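Local coordinates for protein T cell receptor gamma chain (Monodelphis domestica, PDB 7L15) that pairs with a mu chain to form the marsupial gamma mu T cell receptor, which probably recognises antigen at the surface of T cells, at residues B[26-38]-B[46-58]. Numbering follows the deposited sequence.
Sequences KILNPVSDYVHWY and PERLLVYSRSKSE
Arg48 lays its CB over one face of the Tyr38 ring, 3.8 Å from the centroid, a CH-pi contact at one end of the C-C' hairpin of an immunoglobulin V-set domain. Strands 34-38 and 47-53 run antiparallel at 161°. The Arg48 CG lies trans to the main-chain nitrogen (chi1 -168°), and a bend at chi3 carries the chain on to His36, where NH1 donates to ND1 at 3.1 Å; the bond lies in the imidazole plane but is bent at the hydrogen (138°), consistent with an unprotonated ND1. The same guanidinium forms a salt bridge with Asp62 through NE and gives NH1 to Thr115 O of the mu chain, so this face of the hairpin belongs to the chain interface. At Leu49 a beta bulge shifts the register by one: its N donates to Trp37 O, while Leu50 O accepts from Trp37 N. Leu50 then runs beside Trp37, pointing the same way, with the two CD1 atoms 3.8 Å apart on the face turned to strand 79-84 in the V-domain core. Val51 returns to the interface side, and its CG2 sits over a face of the His36 ring, 3.7 Å from the centroid. Tyr52 and Val35 form a hydrogen-bonded pair, each N donating to the other's O. Ser53 OG then donates to Asp33 OD2 at 2.8 Å, the first of three bonds that grip this carboxylate. Past the strand, Arg54 N binds Asp33 O, and the Arg54 side chain crosses that of Pro30 at about a right angle, bringing Arg54 NH2 to 3.5 Å from Pro30 CB. Ser55 supplies the other two bonds: its N reaches Asp33 OD1, and its OG meets Asp33 OD2 at 3.0 Å, from the face of the carboxylate plane opposite to Ser53 OG.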
# COMPACT_ATOMS: atom_id res chain seq x y z
N LYS B 26 -15.82 3.90 8.98
CA LYS B 26 -16.45 3.04 9.97
C LYS B 26 -15.43 2.76 11.07
O LYS B 26 -14.43 2.08 10.84
CB LYS B 26 -16.95 1.74 9.33
N ILE B 27 -15.67 3.32 12.26
CA ILE B 27 -14.76 3.18 13.39
C ILE B 27 -15.31 2.10 14.32
O ILE B 27 -16.48 2.15 14.73
CB ILE B 27 -14.59 4.51 14.13
CG1 ILE B 27 -13.98 4.29 15.52
CG2 ILE B 27 -15.92 5.27 14.20
CD1 ILE B 27 -12.60 3.69 15.49
N LEU B 28 -14.48 1.11 14.65
CA LEU B 28 -14.87 -0.04 15.44
C LEU B 28 -14.07 -0.09 16.73
O LEU B 28 -12.90 0.29 16.77
CB LEU B 28 -14.66 -1.35 14.66
CG LEU B 28 -15.37 -1.46 13.31
CD1 LEU B 28 -14.40 -1.18 12.16
CD2 LEU B 28 -16.03 -2.83 13.17
N ASN B 29 -14.71 -0.61 17.78
CA ASN B 29 -14.20 -0.55 19.14
C ASN B 29 -13.69 0.84 19.49
O ASN B 29 -12.52 1.01 19.85
CB ASN B 29 -13.11 -1.59 19.37
CG ASN B 29 -13.56 -2.99 19.02
OD1 ASN B 29 -14.75 -3.26 18.92
ND2 ASN B 29 -12.60 -3.88 18.81
N PRO B 30 -14.53 1.87 19.37
CA PRO B 30 -14.05 3.24 19.61
C PRO B 30 -13.56 3.41 21.04
O PRO B 30 -14.17 2.93 21.99
CB PRO B 30 -15.28 4.11 19.32
CG PRO B 30 -16.20 3.24 18.50
CD PRO B 30 -15.96 1.85 19.01
N VAL B 31 -12.42 4.08 21.17
CA VAL B 31 -11.84 4.44 22.45
C VAL B 31 -11.80 5.94 22.67
O VAL B 31 -11.24 6.39 23.67
CB VAL B 31 -10.43 3.83 22.60
CG1 VAL B 31 -10.03 3.69 24.07
CG2 VAL B 31 -10.35 2.49 21.90
N SER B 32 -12.36 6.73 21.76
CA SER B 32 -12.24 8.18 21.82
C SER B 32 -13.48 8.82 21.24
O SER B 32 -14.20 8.22 20.43
CB SER B 32 -10.99 8.67 21.08
OG SER B 32 -10.81 10.07 21.26
N ASP B 33 -13.72 10.07 21.63
CA ASP B 33 -14.85 10.82 21.13
C ASP B 33 -14.55 11.57 19.83
O ASP B 33 -15.48 12.04 19.17
CB ASP B 33 -15.34 11.80 22.19
CG ASP B 33 -16.67 12.42 21.84
OD1 ASP B 33 -17.57 11.67 21.41
OD2 ASP B 33 -16.82 13.64 22.00
N TYR B 34 -13.28 11.70 19.45
CA TYR B 34 -12.89 12.53 18.32
C TYR B 34 -12.44 11.67 17.15
O TYR B 34 -11.68 10.71 17.33
CB TYR B 34 -11.81 13.53 18.73
CG TYR B 34 -12.32 14.45 19.81
CD1 TYR B 34 -13.00 15.62 19.49
CD2 TYR B 34 -12.20 14.11 21.15
CE1 TYR B 34 -13.51 16.44 20.48
CE2 TYR B 34 -12.71 14.92 22.15
CZ TYR B 34 -13.36 16.09 21.81
OH TYR B 34 -13.85 16.91 22.79
N VAL B 35 -12.94 12.00 15.97
CA VAL B 35 -12.52 11.40 14.71
C VAL B 35 -11.75 12.47 13.95
O VAL B 35 -12.27 13.58 13.73
CB VAL B 35 -13.72 10.89 13.90
CG1 VAL B 35 -13.25 10.28 12.59
CG2 VAL B 35 -14.50 9.87 14.72
N HIS B 36 -10.51 12.15 13.56
CA HIS B 36 -9.61 13.09 12.90
C HIS B 36 -9.48 12.73 11.43
O HIS B 36 -9.46 11.55 11.08
CB HIS B 36 -8.23 13.06 13.56
CG HIS B 36 -8.26 13.25 15.04
ND1 HIS B 36 -7.87 14.42 15.65
CD2 HIS B 36 -8.63 12.40 16.04
CE1 HIS B 36 -7.99 14.29 16.96
NE2 HIS B 36 -8.45 13.08 17.22
N TRP B 37 -9.37 13.75 10.58
CA TRP B 37 -9.26 13.56 9.13
C TRP B 37 -7.97 14.20 8.64
O TRP B 37 -7.83 15.42 8.68
CB TRP B 37 -10.46 14.16 8.39
CG TRP B 37 -11.67 13.28 8.45
CD1 TRP B 37 -12.72 13.38 9.31
CD2 TRP B 37 -11.94 12.14 7.62
NE1 TRP B 37 -13.63 12.38 9.06
CE2 TRP B 37 -13.18 11.61 8.02
CE3 TRP B 37 -11.27 11.54 6.56
CZ2 TRP B 37 -13.75 10.50 7.42
CZ3 TRP B 37 -11.84 10.42 5.96
CH2 TRP B 37 -13.07 9.92 6.39
N TYR B 38 -7.04 13.36 8.17
CA TYR B 38 -5.75 13.78 7.65
C TYR B 38 -5.75 13.62 6.13
O TYR B 38 -6.48 12.80 5.57
CB TYR B 38 -4.60 12.95 8.25
CG TYR B 38 -4.28 13.28 9.71
CD1 TYR B 38 -5.06 12.80 10.75
CD2 TYR B 38 -3.18 14.06 10.04
CE1 TYR B 38 -4.77 13.10 12.08
CE2 TYR B 38 -2.87 14.36 11.35
CZ TYR B 38 -3.67 13.89 12.37
OH TYR B 38 -3.36 14.19 13.67
N PRO B 46 1.92 15.15 5.22
CA PRO B 46 0.54 14.87 5.60
C PRO B 46 0.11 15.84 6.69
O PRO B 46 0.92 16.28 7.50
CB PRO B 46 0.58 13.42 6.10
CG PRO B 46 2.03 13.06 6.22
CD PRO B 46 2.81 13.99 5.33
N GLU B 47 -1.16 16.20 6.69
CA GLU B 47 -1.62 17.19 7.65
C GLU B 47 -3.07 16.92 8.00
O GLU B 47 -3.81 16.28 7.24
CB GLU B 47 -1.44 18.62 7.13
CG GLU B 47 -2.15 18.95 5.83
CD GLU B 47 -2.08 20.44 5.47
OE1 GLU B 47 -1.99 21.29 6.40
OE2 GLU B 47 -2.11 20.76 4.26
N ARG B 48 -3.47 17.40 9.16
CA ARG B 48 -4.84 17.23 9.57
C ARG B 48 -5.68 18.35 8.98
O ARG B 48 -5.24 19.50 8.91
CB ARG B 48 -4.97 17.23 11.09
CG ARG B 48 -6.35 16.76 11.54
CD ARG B 48 -6.50 16.72 13.05
NE ARG B 48 -6.62 18.06 13.60
CZ ARG B 48 -6.76 18.33 14.90
NH1 ARG B 48 -6.78 17.34 15.78
NH2 ARG B 48 -6.86 19.59 15.30
N LEU B 49 -6.86 18.00 8.48
CA LEU B 49 -7.79 18.98 7.93
C LEU B 49 -8.81 19.45 8.96
O LEU B 49 -9.13 20.64 9.00
CB LEU B 49 -8.54 18.40 6.73
CG LEU B 49 -7.70 17.77 5.60
CD1 LEU B 49 -8.52 17.59 4.34
CD2 LEU B 49 -6.47 18.60 5.31
N LEU B 50 -9.33 18.55 9.79
CA LEU B 50 -10.38 18.87 10.74
C LEU B 50 -10.45 17.77 11.79
O LEU B 50 -9.91 16.67 11.59
CB LEU B 50 -11.75 19.05 10.06
CG LEU B 50 -12.52 17.85 9.47
CD1 LEU B 50 -13.20 16.98 10.53
CD2 LEU B 50 -13.57 18.35 8.48
N VAL B 51 -11.15 18.05 12.88
CA VAL B 51 -11.46 17.06 13.89
C VAL B 51 -12.94 17.15 14.23
O VAL B 51 -13.53 18.24 14.25
CB VAL B 51 -10.59 17.22 15.16
CG1 VAL B 51 -10.82 18.59 15.80
CG2 VAL B 51 -10.87 16.10 16.14
N TYR B 52 -13.56 15.99 14.44
CA TYR B 52 -15.00 15.89 14.64
C TYR B 52 -15.25 15.20 15.96
O TYR B 52 -14.69 14.13 16.24
CB TYR B 52 -15.64 15.10 13.49
CG TYR B 52 -17.10 14.75 13.69
CD1 TYR B 52 -18.10 15.71 13.55
CD2 TYR B 52 -17.48 13.45 13.99
CE1 TYR B 52 -19.44 15.38 13.72
CE2 TYR B 52 -18.82 13.11 14.16
CZ TYR B 52 -19.79 14.08 14.02
OH TYR B 52 -21.12 13.74 14.20
N SER B 53 -16.09 15.82 16.79
CA SER B 53 -16.53 15.24 18.05
C SER B 53 -17.83 14.47 17.79
O SER B 53 -18.85 15.07 17.46
CB SER B 53 -16.74 16.33 19.10
OG SER B 53 -17.23 15.79 20.31
N ARG B 54 -17.79 13.15 17.95
CA ARG B 54 -18.98 12.35 17.68
C ARG B 54 -20.12 12.72 18.62
O ARG B 54 -21.26 12.92 18.19
CB ARG B 54 -18.65 10.86 17.78
CG ARG B 54 -17.93 10.30 16.55
CD ARG B 54 -17.92 8.79 16.62
NE ARG B 54 -17.60 8.37 17.98
CZ ARG B 54 -17.79 7.14 18.44
NH1 ARG B 54 -18.29 6.20 17.64
NH2 ARG B 54 -17.48 6.85 19.69
N SER B 55 -19.82 12.85 19.92
CA SER B 55 -20.86 13.18 20.90
C SER B 55 -21.49 14.53 20.59
O SER B 55 -22.67 14.61 20.25
CB SER B 55 -20.27 13.17 22.31
OG SER B 55 -19.66 14.42 22.58
N LYS B 56 -20.69 15.60 20.68
CA LYS B 56 -21.20 16.94 20.37
C LYS B 56 -21.57 17.10 18.89
O LYS B 56 -22.10 18.16 18.52
CB LYS B 56 -20.18 18.02 20.77
CG LYS B 56 -19.47 17.74 22.10
CD LYS B 56 -18.87 18.98 22.75
CE LYS B 56 -17.83 19.69 21.89
NZ LYS B 56 -16.57 18.91 21.71
N SER B 57 -21.35 16.09 18.05
CA SER B 57 -21.67 16.14 16.61
C SER B 57 -21.18 17.44 15.99
O SER B 57 -21.91 18.14 15.29
CB SER B 57 -23.17 15.95 16.38
OG SER B 57 -23.42 15.66 15.01
N GLU B 58 -19.90 17.75 16.22
CA GLU B 58 -19.33 19.05 15.90
C GLU B 58 -18.06 18.86 15.07
O GLU B 58 -17.17 18.10 15.46
CB GLU B 58 -19.03 19.80 17.20
CG GLU B 58 -18.60 21.22 17.00
CD GLU B 58 -18.25 21.88 18.31
OE1 GLU B 58 -17.44 22.82 18.29
OE2 GLU B 58 -18.79 21.43 19.35